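Local coordinates for protein beta-N-acetylglucosaminidase (Thermotoga maritima, PDB 3WO8) that probably hydrolyses terminal non-reducing N-acetyl-D-hexosamine residues from N-acetyl-beta-D-hexosaminides, as a glycosidase of the glycosyl hydrolase 3 family, at residues 52-57 with 381-386; 93-96 with 101-104; 284-289 with 293-298. One frame throughout, in Å; residues are numbered along the deposited sequence.

Interaction 1 (52-57 with 381-386); sequences KEYLLM and IPEIVS
Tyr54 reaches Ile384 and Glu383 with its CG set between the backbone N and the carbonyl carbon (chi1 67°), while Glu383 bends at chi2 (85°) and brings its carboxylate to the hydroxyl end of the ring. The carboxylate approaches at the ring edge, its plane turned 51° from that of the phenol; OE2 and OH are modelled too close for their separation to be trusted. Ile384 CG1 lies 3.9 Å from Tyr54 CZ, a buried methylene against the aromatic carbons. Lysine suits its place because it offers both a fatty stem and a charge: Lys52 CD is 3.5 Å from Glu383 OE2, and Lys52 NZ stands 4.1 Å from Glu383 OE1, beyond a salt bridge but close enough that it may stabilise the carboxylate's negative charge. Cut back to an alanine, this position is likely to leave the Glu383 carboxylate without the nearby positive charge, and freer to turn where the lysine stem had flanked it. Lys52 is also the N-cap of helix 53-66. Helix 462-471 backs the contact, with Pro462 touching both Tyr54 and Ile384 and Tyr466 meeting the Tyr54 ring, while helix 374-385 rests on strands 357-363 and 391-397.

Interaction 2 (93-96 with 101-104); sequences LAFG and DVTY
Phe95 meets Val102 at the edge of its ring and Thr103 obliquely, joining two consecutive helices, 92-96 and 100-117, in the crossover between strands 70-72 and 121-122 of the TIM barrel domain. The methyl CG2 of Val102 sits near the plane of the ring, 3.5 Å from Phe95 CD1 and equally close to Phe95 CE1, so that it straddles one bond of the ring instead of lying over a face. Val102 can do this because its CG2 takes the place between the backbone N and the carbonyl carbon (chi1 -49°), leaving CG1 beside the N alone. Thr103 touches through its hydroxyl: OG1 is 3.3 Å from Phe95 CD1 and 3.6 Å from Phe95 CB, reached obliquely to the ring. With OG1 anti to the carbonyl carbon (chi1 -71°), the oxygen faces the phenylalanine.

A large flat hydrocarbon suits position 95, since it spans the turn in one step from backbones whose nearest CA atoms, those of Phe95 and Thr103, are 6.4 Å apart. Further out, Ser89 and Pro90 also touch Phe95, and Val339 of the second subunit packs on both Phe95 and Val102, so this small apolar cluster is shared with the dimer interface. Thr103 also touches His153 and Ala157 of helix 147-164, its small size probably allowing it to meet that helix and Phe95 at once. Hydrogen bonds between Asn98 ND2 and Ala94 O and between Ser99 OG and Asp101 N secure the turn, and the start of helix 100-117 is tied to helix 147-164 by the salt bridge from Asp101 OD1 to Arg156 NH1.

Interaction 3 (284-289 with 293-298); sequences ILLGDY and PVYYET
Leu286 and Tyr295 make the principal contact, a CH-pi interaction in which the methyl CD2 stands over the centre of the phenol ring, 3.5 Å from the centroid and only 6° off the ring normal. Leu286 CG is anti to its carbonyl carbon (chi1 -53°), which carries the branched end of the side chain across to the helix. A leucine fits because its second methyl is used as well: Leu286 CD1 lies 3.7 Å from Tyr295 CB.

Plain apolar contact completes the pairing. Ile284, whose side chain leaves the same side of the strand, brings CG2 to 4.2 Å from Tyr295 CD2, obliquely to the ring. Ile272 and Val273 of helix 269-279 and Met258 also touch Tyr295, adding to its apolar surroundings. After the strand, Tyr289 O meets Pro293 CD at 4.2 Å.

Hydrogen bonds work within the helix. Val294 O receives both Thr298 N (2.9 Å) and Thr298 OG1 (2.7 Å), the hydroxyl standing above the carbonyl plane, so threonine satisfies its own polar group on the helix backbone.

Strand 283-286 is paired through its backbone with Phe21 and Gly23 in strand 20-24, and helix 292-304 covers its outer side: the last strand joined to the first, with its following helix, is the closing beta-alpha unit of a TIM barrel.

From the N terminus, the chain first passes residues 52-57, opening the loop that interaction 1 closes 324 residues later at 381-386. The other two contacts are nested inside that loop, in series and without crossing. Interaction 2 closes a short turn between consecutive helices after the third barrel strand; interaction 3 closes a similarly short one between the eighth strand and its helix. Both lie within the TIM barrel domain, with centres about 35 Å apart, whereas interaction 1 joins the barrel domain to the C-terminal domain. None touches another: interactions 1 and 3 come nearest, about 11 Å between nearest atoms. Interaction 2 borders the second subunit directly.

Interaction 1 (52-57 with 381-386)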
loop_
_atom_site.group_PDB
_atom_site.type_symbol
_atom_site.label_atom_id
_atom_site.label_comp_id
_atom_site.label_asym_id
_atom_site.label_seq_id
_atom_site.Cartn_x
_atom_site.Cartn_y
_atom_site.Cartn_z
ATOM N N LYS B 52 10.455 3.106 3.468
ATOM C CA LYS B 52 10.606 4.553 3.566
ATOM C C LYS B 52 10.254 5.094 2.186
ATOM O O LYS B 52 11.083 5.314 1.298
ATOM C CB LYS B 52 12.028 4.900 3.929
ATOM C CG LYS B 52 12.472 4.487 5.307
ATOM C CD LYS B 52 12.387 5.686 6.233
ATOM C CE LYS B 52 12.010 5.331 7.668
ATOM N NZ LYS B 52 12.855 4.202 8.123
ATOM N N GLU B 53 8.989 5.299 1.981
ATOM C CA GLU B 53 8.531 5.548 0.649
ATOM C C GLU B 53 9.324 6.660 -0.078
ATOM O O GLU B 53 9.678 6.483 -1.239
ATOM C CB GLU B 53 7.047 5.805 0.703
ATOM C CG GLU B 53 6.410 6.178 -0.582
ATOM C CD GLU B 53 4.916 6.041 -0.480
ATOM O OE1 GLU B 53 4.332 6.471 0.528
ATOM O OE2 GLU B 53 4.330 5.457 -1.390
ATOM N N TYR B 54 9.659 7.761 0.584
ATOM C CA TYR B 54 10.350 8.813 -0.138
ATOM C C TYR B 54 11.701 8.301 -0.653
ATOM O O TYR B 54 12.110 8.674 -1.734
ATOM C CB TYR B 54 10.528 10.091 0.679
ATOM C CG TYR B 54 11.456 9.902 1.824
ATOM C CD1 TYR B 54 12.829 10.058 1.666
ATOM C CD2 TYR B 54 10.976 9.527 3.067
ATOM C CE1 TYR B 54 13.681 9.870 2.729
ATOM C CE2 TYR B 54 11.809 9.331 4.139
ATOM C CZ TYR B 54 13.156 9.492 3.970
ATOM O OH TYR B 54 13.979 9.292 5.034
ATOM N N LEU B 55 12.383 7.428 0.071
ATOM C CA LEU B 55 13.574 6.796 -0.514
ATOM C C LEU B 55 13.227 5.938 -1.723
ATOM O O LEU B 55 13.858 6.028 -2.745
ATOM C CB LEU B 55 14.274 5.861 0.467
ATOM C CG LEU B 55 15.339 6.350 1.425
ATOM C CD1 LEU B 55 15.974 5.072 1.952
ATOM C CD2 LEU B 55 16.365 7.287 0.751
ATOM N N LEU B 56 12.250 5.054 -1.566
ATOM C CA LEU B 56 11.811 4.246 -2.680
ATOM C C LEU B 56 11.599 5.106 -3.905
ATOM O O LEU B 56 12.003 4.747 -4.993
ATOM C CB LEU B 56 10.517 3.501 -2.364
ATOM C CG LEU B 56 10.070 2.684 -3.564
ATOM C CD1 LEU B 56 11.162 1.691 -3.987
ATOM C CD2 LEU B 56 8.780 1.991 -3.268
ATOM N N MET B 57 10.990 6.265 -3.711
ATOM C CA MET B 57 10.762 7.163 -4.826
ATOM C C MET B 57 12.047 7.714 -5.429
ATOM O O MET B 57 12.220 7.742 -6.640
ATOM C CB MET B 57 9.817 8.302 -4.422
ATOM C CG MET B 57 8.367 7.856 -4.186
ATOM S SD MET B 57 7.386 9.094 -3.310
ATOM C CE MET B 57 5.849 8.153 -3.306
ATOM N N ILE B 381 10.600 14.300 10.153
ATOM C CA ILE B 381 11.612 15.211 9.657
ATOM C C ILE B 381 13.009 14.928 10.205
ATOM O O ILE B 381 13.985 15.025 9.461
ATOM C CB ILE B 381 11.188 16.651 9.935
ATOM C CG1 ILE B 381 10.006 16.981 9.031
ATOM C CG2 ILE B 381 12.340 17.613 9.687
ATOM C CD1 ILE B 381 9.381 18.328 9.273
ATOM N N PRO B 382 13.138 14.560 11.495
ATOM C CA PRO B 382 14.531 14.372 11.911
ATOM C C PRO B 382 15.219 13.184 11.272
ATOM O O PRO B 382 16.383 13.289 10.906
ATOM C CB PRO B 382 14.428 14.209 13.411
ATOM C CG PRO B 382 13.225 14.976 13.778
ATOM C CD PRO B 382 12.249 14.684 12.657
ATOM N N GLU B 383 14.510 12.082 11.083
ATOM C CA GLU B 383 15.130 10.919 10.359
ATOM C C GLU B 383 15.529 11.295 8.917
ATOM O O GLU B 383 16.510 10.773 8.390
ATOM C CB GLU B 383 14.277 9.634 10.419
ATOM C CG GLU B 383 13.617 9.168 9.135
ATOM C CD GLU B 383 14.540 8.297 8.256
ATOM O OE1 GLU B 383 15.324 7.459 8.751
ATOM O OE2 GLU B 383 14.464 8.432 7.025
ATOM N N ILE B 384 14.796 12.228 8.311
ATOM C CA ILE B 384 15.069 12.647 6.950
ATOM C C ILE B 384 16.349 13.468 6.939
ATOM O O ILE B 384 17.288 13.172 6.230
ATOM C CB ILE B 384 13.907 13.497 6.351
ATOM C CG1 ILE B 384 12.609 12.672 6.231
ATOM C CG2 ILE B 384 14.298 14.036 4.981
ATOM C CD1 ILE B 384 11.381 13.522 5.984
ATOM N N VAL B 385 16.382 14.484 7.782
ATOM C CA VAL B 385 17.537 15.331 7.879
ATOM C C VAL B 385 18.761 14.553 8.346
ATOM O O VAL B 385 19.884 14.876 7.965
ATOM C CB VAL B 385 17.234 16.495 8.809
ATOM C CG1 VAL B 385 18.490 17.289 9.079
ATOM C CG2 VAL B 385 16.136 17.367 8.204
ATOM N N SER B 386 18.561 13.511 9.151
ATOM C CA SER B 386 19.699 12.697 9.580
ATOM C C SER B 386 20.441 12.123 8.398
ATOM O O SER B 386 21.558 11.679 8.547
ATOM C CB SER B 386 19.274 11.558 10.477
ATOM O OG SER B 386 19.054 10.364 9.732
#

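Interaction 2 (93-96 with 101-104)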
loop_
_atom_site.group_PDB
_atom_site.type_symbol
_atom_site.label_atom_id
_atom_site.label_comp_id
_atom_site.label_asym_id
_atom_site.label_seq_id
_atom_site.Cartn_x
_atom_site.Cartn_y
_atom_site.Cartn_z
ATOM N N LEU B 93 0.167 -21.699 0.554
ATOM C CA LEU B 93 -0.437 -22.913 1.108
ATOM C C LEU B 93 -1.960 -22.752 1.160
ATOM O O LEU B 93 -2.718 -23.598 0.686
ATOM C CB LEU B 93 0.134 -23.232 2.484
ATOM C CG LEU B 93 -0.208 -24.631 3.000
ATOM C CD1 LEU B 93 0.376 -25.698 2.080
ATOM C CD2 LEU B 93 0.251 -24.859 4.441
ATOM N N ALA B 94 -2.405 -21.640 1.698
ATOM C CA ALA B 94 -3.818 -21.286 1.615
ATOM C C ALA B 94 -4.361 -21.325 0.174
ATOM O O ALA B 94 -5.395 -21.894 -0.090
ATOM C CB ALA B 94 -4.044 -19.910 2.234
ATOM N N PHE B 95 -3.653 -20.700 -0.740
ATOM C CA PHE B 95 -4.086 -20.628 -2.114
ATOM C C PHE B 95 -4.110 -21.999 -2.791
ATOM O O PHE B 95 -4.858 -22.210 -3.754
ATOM C CB PHE B 95 -3.156 -19.694 -2.911
ATOM C CG PHE B 95 -3.656 -18.278 -3.020
ATOM C CD1 PHE B 95 -4.618 -17.949 -3.935
ATOM C CD2 PHE B 95 -3.147 -17.286 -2.234
ATOM C CE1 PHE B 95 -5.073 -16.644 -4.068
ATOM C CE2 PHE B 95 -3.579 -15.982 -2.360
ATOM C CZ PHE B 95 -4.549 -15.661 -3.273
ATOM N N GLY B 96 -3.257 -22.899 -2.311
ATOM C CA GLY B 96 -3.196 -24.258 -2.802
ATOM C C GLY B 96 -4.464 -25.065 -2.559
ATOM O O GLY B 96 -4.708 -26.065 -3.221
ATOM N N ASP B 101 -7.383 -20.454 -10.548
ATOM C CA ASP B 101 -7.842 -19.194 -11.078
ATOM C C ASP B 101 -7.611 -18.049 -10.086
ATOM O O ASP B 101 -7.187 -16.961 -10.495
ATOM C CB ASP B 101 -9.309 -19.322 -11.518
ATOM C CG ASP B 101 -9.471 -20.129 -12.827
ATOM O OD1 ASP B 101 -8.464 -20.449 -13.501
ATOM O OD2 ASP B 101 -10.620 -20.442 -13.195
ATOM N N VAL B 102 -7.826 -18.295 -8.792
ATOM C CA VAL B 102 -7.691 -17.209 -7.801
ATOM C C VAL B 102 -6.207 -16.791 -7.641
ATOM O O VAL B 102 -5.880 -15.608 -7.381
ATOM C CB VAL B 102 -8.369 -17.517 -6.432
ATOM C CG1 VAL B 102 -9.785 -18.029 -6.606
ATOM C CG2 VAL B 102 -7.603 -18.529 -5.639
ATOM N N THR B 103 -5.326 -17.777 -7.821
ATOM C CA THR B 103 -3.908 -17.570 -7.743
ATOM C C THR B 103 -3.493 -16.677 -8.891
ATOM O O THR B 103 -2.750 -15.695 -8.697
ATOM C CB THR B 103 -3.160 -18.915 -7.774
ATOM O OG1 THR B 103 -3.361 -19.615 -6.523
ATOM C CG2 THR B 103 -1.675 -18.702 -8.042
ATOM N N TYR B 104 -3.993 -17.024 -10.079
ATOM C CA TYR B 104 -3.829 -16.194 -11.264
ATOM C C TYR B 104 -4.273 -14.752 -10.921
ATOM O O TYR B 104 -3.587 -13.768 -11.242
ATOM C CB TYR B 104 -4.645 -16.749 -12.459
ATOM C CG TYR B 104 -4.667 -15.797 -13.647
ATOM C CD1 TYR B 104 -3.592 -15.734 -14.530
ATOM C CD2 TYR B 104 -5.742 -14.916 -13.856
ATOM C CE1 TYR B 104 -3.581 -14.836 -15.599
ATOM C CE2 TYR B 104 -5.742 -14.000 -14.918
ATOM C CZ TYR B 104 -4.665 -13.966 -15.791
ATOM O OH TYR B 104 -4.653 -13.088 -16.865
#

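Interaction 3 (284-289 with 293-298)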
loop_
_atom_site.group_PDB
_atom_site.type_symbol
_atom_site.label_atom_id
_atom_site.label_comp_id
_atom_site.label_asym_id
_atom_site.label_seq_id
_atom_site.Cartn_x
_atom_site.Cartn_y
_atom_site.Cartn_z
ATOM N N ILE B 284 24.348 -13.434 -11.343
ATOM C CA ILE B 284 24.850 -13.693 -9.996
ATOM C C ILE B 284 24.153 -12.710 -9.063
ATOM O O ILE B 284 24.177 -11.488 -9.282
ATOM C CB ILE B 284 26.374 -13.443 -9.897
ATOM C CG1 ILE B 284 27.157 -14.414 -10.793
ATOM C CG2 ILE B 284 26.845 -13.618 -8.480
ATOM C CD1 ILE B 284 28.474 -13.822 -11.241
ATOM N N LEU B 285 23.541 -13.259 -8.038
ATOM C CA LEU B 285 22.821 -12.471 -7.085
ATOM C C LEU B 285 23.707 -12.260 -5.866
ATOM O O LEU B 285 24.081 -13.211 -5.143
ATOM C CB LEU B 285 21.522 -13.176 -6.667
ATOM C CG LEU B 285 20.744 -12.479 -5.559
ATOM C CD1 LEU B 285 20.457 -11.032 -5.935
ATOM C CD2 LEU B 285 19.487 -13.254 -5.180
ATOM N N LEU B 286 24.018 -10.988 -5.646
ATOM C CA LEU B 286 24.621 -10.530 -4.429
ATOM C C LEU B 286 23.527 -9.895 -3.511
ATOM O O LEU B 286 23.108 -8.736 -3.683
ATOM C CB LEU B 286 25.756 -9.561 -4.765
ATOM C CG LEU B 286 26.829 -10.065 -5.752
ATOM C CD1 LEU B 286 27.962 -9.040 -5.931
ATOM C CD2 LEU B 286 27.396 -11.426 -5.356
ATOM N N GLY B 287 23.068 -10.682 -2.540
ATOM C CA GLY B 287 22.258 -10.170 -1.448
ATOM C C GLY B 287 22.677 -8.786 -0.966
ATOM O O GLY B 287 21.823 -7.958 -0.629
ATOM N N ASP B 288 23.994 -8.542 -0.938
ATOM C CA ASP B 288 24.591 -7.311 -0.408
ATOM C C ASP B 288 25.411 -6.630 -1.472
ATOM O O ASP B 288 26.563 -6.970 -1.691
ATOM C CB ASP B 288 25.497 -7.668 0.768
ATOM C CG ASP B 288 26.064 -6.440 1.514
ATOM O OD1 ASP B 288 25.979 -5.279 1.009
ATOM O OD2 ASP B 288 26.597 -6.676 2.637
ATOM N N TYR B 289 24.838 -5.622 -2.096
ATOM C CA TYR B 289 25.496 -4.907 -3.166
ATOM C C TYR B 289 26.917 -4.510 -2.901
ATOM O O TYR B 289 27.636 -4.153 -3.836
ATOM C CB TYR B 289 24.743 -3.624 -3.461
ATOM C CG TYR B 289 25.028 -2.504 -2.481
ATOM C CD1 TYR B 289 24.477 -2.515 -1.188
ATOM C CD2 TYR B 289 25.835 -1.417 -2.848
ATOM C CE1 TYR B 289 24.710 -1.475 -0.302
ATOM C CE2 TYR B 289 26.081 -0.374 -1.964
ATOM C CZ TYR B 289 25.519 -0.404 -0.692
ATOM O OH TYR B 289 25.767 0.629 0.190
ATOM N N PRO B 293 32.104 -4.898 -5.921
ATOM C CA PRO B 293 33.457 -4.652 -6.394
ATOM C C PRO B 293 34.273 -5.942 -6.403
ATOM O O PRO B 293 34.787 -6.308 -7.455
ATOM C CB PRO B 293 34.007 -3.636 -5.384
ATOM C CG PRO B 293 32.806 -2.920 -4.883
ATOM C CD PRO B 293 31.778 -4.018 -4.777
ATOM N N VAL B 294 34.326 -6.655 -5.277
ATOM C CA VAL B 294 35.079 -7.913 -5.212
ATOM C C VAL B 294 34.585 -8.874 -6.292
ATOM O O VAL B 294 35.350 -9.321 -7.171
ATOM C CB VAL B 294 34.956 -8.590 -3.835
ATOM C CG1 VAL B 294 35.550 -10.000 -3.859
ATOM C CG2 VAL B 294 35.588 -7.723 -2.735
ATOM N N TYR B 295 33.291 -9.170 -6.253
ATOM C CA TYR B 295 32.736 -10.128 -7.209
ATOM C C TYR B 295 32.972 -9.666 -8.639
ATOM O O TYR B 295 33.244 -10.478 -9.537
ATOM C CB TYR B 295 31.260 -10.371 -6.942
ATOM C CG TYR B 295 30.967 -11.626 -6.146
ATOM C CD1 TYR B 295 31.047 -11.654 -4.761
ATOM C CD2 TYR B 295 30.572 -12.773 -6.785
ATOM C CE1 TYR B 295 30.747 -12.810 -4.043
ATOM C CE2 TYR B 295 30.256 -13.925 -6.082
ATOM C CZ TYR B 295 30.346 -13.954 -4.716
ATOM O OH TYR B 295 30.038 -15.145 -4.060
ATOM N N TYR B 296 32.916 -8.360 -8.855
ATOM C CA TYR B 296 33.002 -7.863 -10.223
ATOM C C TYR B 296 34.394 -8.052 -10.776
ATOM O O TYR B 296 34.547 -8.443 -11.939
ATOM C CB TYR B 296 32.623 -6.397 -10.307
ATOM C CG TYR B 296 32.679 -5.792 -11.716
ATOM C CD1 TYR B 296 33.888 -5.326 -12.282
ATOM C CD2 TYR B 296 31.518 -5.651 -12.466
ATOM C CE1 TYR B 296 33.910 -4.746 -13.559
ATOM C CE2 TYR B 296 31.536 -5.083 -13.736
ATOM C CZ TYR B 296 32.723 -4.622 -14.274
ATOM O OH TYR B 296 32.694 -4.051 -15.524
ATOM N N GLU B 297 35.401 -7.743 -9.959
ATOM C CA GLU B 297 36.796 -7.777 -10.426
ATOM C C GLU B 297 37.320 -9.222 -10.472
ATOM O O GLU B 297 38.116 -9.551 -11.362
ATOM C CB GLU B 297 37.701 -6.803 -9.662
ATOM C CG GLU B 297 37.824 -7.063 -8.161
ATOM C CD GLU B 297 38.200 -5.819 -7.329
ATOM O OE1 GLU B 297 37.476 -4.776 -7.357
ATOM O OE2 GLU B 297 39.232 -5.912 -6.617
ATOM N N THR B 298 36.824 -10.097 -9.580
ATOM C CA THR B 298 37.034 -11.552 -9.730
ATOM C C THR B 298 36.689 -12.018 -11.137
ATOM O O THR B 298 37.400 -12.834 -11.703
ATOM C CB THR B 298 36.180 -12.374 -8.771
ATOM O OG1 THR B 298 36.319 -11.868 -7.457
ATOM C CG2 THR B 298 36.612 -13.816 -8.760
#